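Local coordinates for type II restriction enzyme NgoMIV (Neisseria gonorrhoeae, PDB 1FIU), which recognises the double-stranded DNA sequence 5'-GCCGGC-3' as a homotetramer and cleaves it after the first G, using two magnesium ions per subunit, at residues T144-A149 with N176-H181. Sequence-based numbering, arbitrary orientation.
Sequences TRNLIA and NMPLLH
Arg145 and Leu179 form an antiparallel hydrogen-bonded pair where the neighbouring strands 141-145 and 179-187 meet in the central mixed sheet of this PDDEXK-type nuclease. Both backbone bonds of the pair are present and nearly straight. Arg145 N to Leu179 O is 2.8 Å, with 163° at the hydrogen. Leu179 N to Arg145 O is 2.9 Å, at 168°. Leu179 O also receives a CA-H...O contact from Thr144, CA to O 3.2 Å. Thr144 and Leu180 make the neighbouring non-hydrogen-bonded pair; Leu180 O is taken by Gln110 NE2, and Thr144 has backbone bonding to Asn93 on the adjoining strand 92-96.

The NH1 and NH2 groups of Arg145 find their partners away from Leu179. Its fully extended chain, with chi1 to chi3 all near 180°, carries the guanidinium to the second subunit, where NH1 bonds Ala285 O and Val286 O of that subunit and NH2 weakly bonds its Ile87 O; this segment thus takes part in an interface between two subunits of the homotetramer. The amide of Asn146 comes back alongside the Pro178 ring, the two side chains pointing the same way, with ND2 to CG 3.8 Å, while its OD1 takes a weak bond from Asn93 ND2.

Beyond the paired residues no hydrogen bond joins the segments, and Leu147 packs against both apolar and polar atoms. Its isobutyl group reaches between Asn176 and Leu179, CD2 lying 4.2 Å from Leu179 CD1. Its other methyl, CD1, sits 3.4 Å from Met177 O and only 3.2 Å from Asn176 ND2, the amide nitrogen that weakly bonds Gln109 OE1 and Ser169 O.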
# COMPACT_ATOMS: atom_id res chain seq x y z
N THR I 144 -8.59 24.04 -3.04
CA THR I 144 -9.44 23.74 -1.88
C THR I 144 -10.86 24.24 -2.11
O THR I 144 -11.08 25.13 -2.95
CB THR I 144 -8.87 24.39 -0.60
OG1 THR I 144 -8.83 25.81 -0.77
CG2 THR I 144 -7.43 23.90 -0.35
N ARG I 145 -11.81 23.66 -1.38
CA ARG I 145 -13.22 24.04 -1.47
C ARG I 145 -13.69 24.51 -0.10
O ARG I 145 -13.56 23.79 0.88
CB ARG I 145 -14.10 22.84 -1.87
CG ARG I 145 -15.52 23.26 -2.28
CD ARG I 145 -16.41 22.10 -2.62
NE ARG I 145 -17.75 22.55 -2.98
CZ ARG I 145 -18.69 21.77 -3.48
NH1 ARG I 145 -18.45 20.47 -3.69
NH2 ARG I 145 -19.89 22.27 -3.79
N ASN I 146 -14.21 25.73 -0.04
CA ASN I 146 -14.74 26.26 1.20
C ASN I 146 -16.09 25.62 1.47
O ASN I 146 -16.78 25.17 0.56
CB ASN I 146 -14.89 27.78 1.09
CG ASN I 146 -13.57 28.50 1.21
OD1 ASN I 146 -13.42 29.64 0.74
ND2 ASN I 146 -12.60 27.86 1.86
N LEU I 147 -16.48 25.59 2.74
CA LEU I 147 -17.73 24.95 3.13
C LEU I 147 -18.94 25.79 2.75
O LEU I 147 -18.80 26.96 2.41
CB LEU I 147 -17.69 24.65 4.62
CG LEU I 147 -16.42 23.88 5.01
CD1 LEU I 147 -16.50 23.52 6.47
CD2 LEU I 147 -16.27 22.59 4.17
N ILE I 148 -20.12 25.18 2.81
CA ILE I 148 -21.32 25.87 2.38
C ILE I 148 -22.40 26.03 3.44
O ILE I 148 -22.52 25.23 4.38
CB ILE I 148 -21.90 25.18 1.16
CG1 ILE I 148 -22.51 23.83 1.55
CG2 ILE I 148 -20.79 24.97 0.13
CD1 ILE I 148 -23.11 23.04 0.40
N ALA I 149 -23.19 27.08 3.27
CA ALA I 149 -24.25 27.36 4.21
C ALA I 149 -25.44 26.42 4.02
O ALA I 149 -25.68 25.88 2.92
CB ALA I 149 -24.71 28.81 4.05
N ASN I 176 -15.68 22.64 11.61
CA ASN I 176 -15.13 22.13 10.38
C ASN I 176 -14.28 23.07 9.51
O ASN I 176 -14.48 24.29 9.48
CB ASN I 176 -16.27 21.55 9.56
CG ASN I 176 -15.78 20.75 8.40
OD1 ASN I 176 -14.60 20.39 8.34
ND2 ASN I 176 -16.67 20.46 7.46
N MET I 177 -13.36 22.46 8.76
CA MET I 177 -12.40 23.16 7.90
C MET I 177 -12.67 22.97 6.41
O MET I 177 -13.48 22.13 6.03
CB MET I 177 -11.01 22.65 8.22
CG MET I 177 -10.61 22.83 9.68
SD MET I 177 -9.59 21.45 10.27
CE MET I 177 -10.87 20.18 10.42
N PRO I 178 -11.98 23.75 5.55
CA PRO I 178 -12.19 23.60 4.10
C PRO I 178 -11.72 22.21 3.66
O PRO I 178 -10.98 21.55 4.38
CB PRO I 178 -11.31 24.68 3.50
CG PRO I 178 -11.15 25.67 4.59
CD PRO I 178 -11.02 24.84 5.82
N LEU I 179 -12.15 21.81 2.48
CA LEU I 179 -11.80 20.50 1.92
C LEU I 179 -10.66 20.63 0.91
O LEU I 179 -10.60 21.58 0.13
CB LEU I 179 -13.02 19.90 1.22
CG LEU I 179 -14.15 19.45 2.16
CD1 LEU I 179 -15.51 19.53 1.46
CD2 LEU I 179 -13.86 18.01 2.62
N LEU I 180 -9.74 19.66 0.94
CA LEU I 180 -8.63 19.65 -0.02
C LEU I 180 -9.18 18.98 -1.29
O LEU I 180 -9.57 17.81 -1.26
CB LEU I 180 -7.42 18.89 0.54
CG LEU I 180 -6.21 18.81 -0.41
CD1 LEU I 180 -5.79 20.22 -0.81
CD2 LEU I 180 -5.06 18.04 0.25
N HIS I 181 -9.22 19.72 -2.40
CA HIS I 181 -9.77 19.21 -3.65
C HIS I 181 -8.68 18.54 -4.49
O HIS I 181 -8.92 17.50 -5.11
CB HIS I 181 -10.39 20.35 -4.46
CG HIS I 181 -11.10 19.89 -5.69
ND1 HIS I 181 -10.70 20.24 -6.97
CD2 HIS I 181 -12.17 19.08 -5.83
CE1 HIS I 181 -11.51 19.67 -7.84
NE2 HIS I 181 -12.41 18.97 -7.18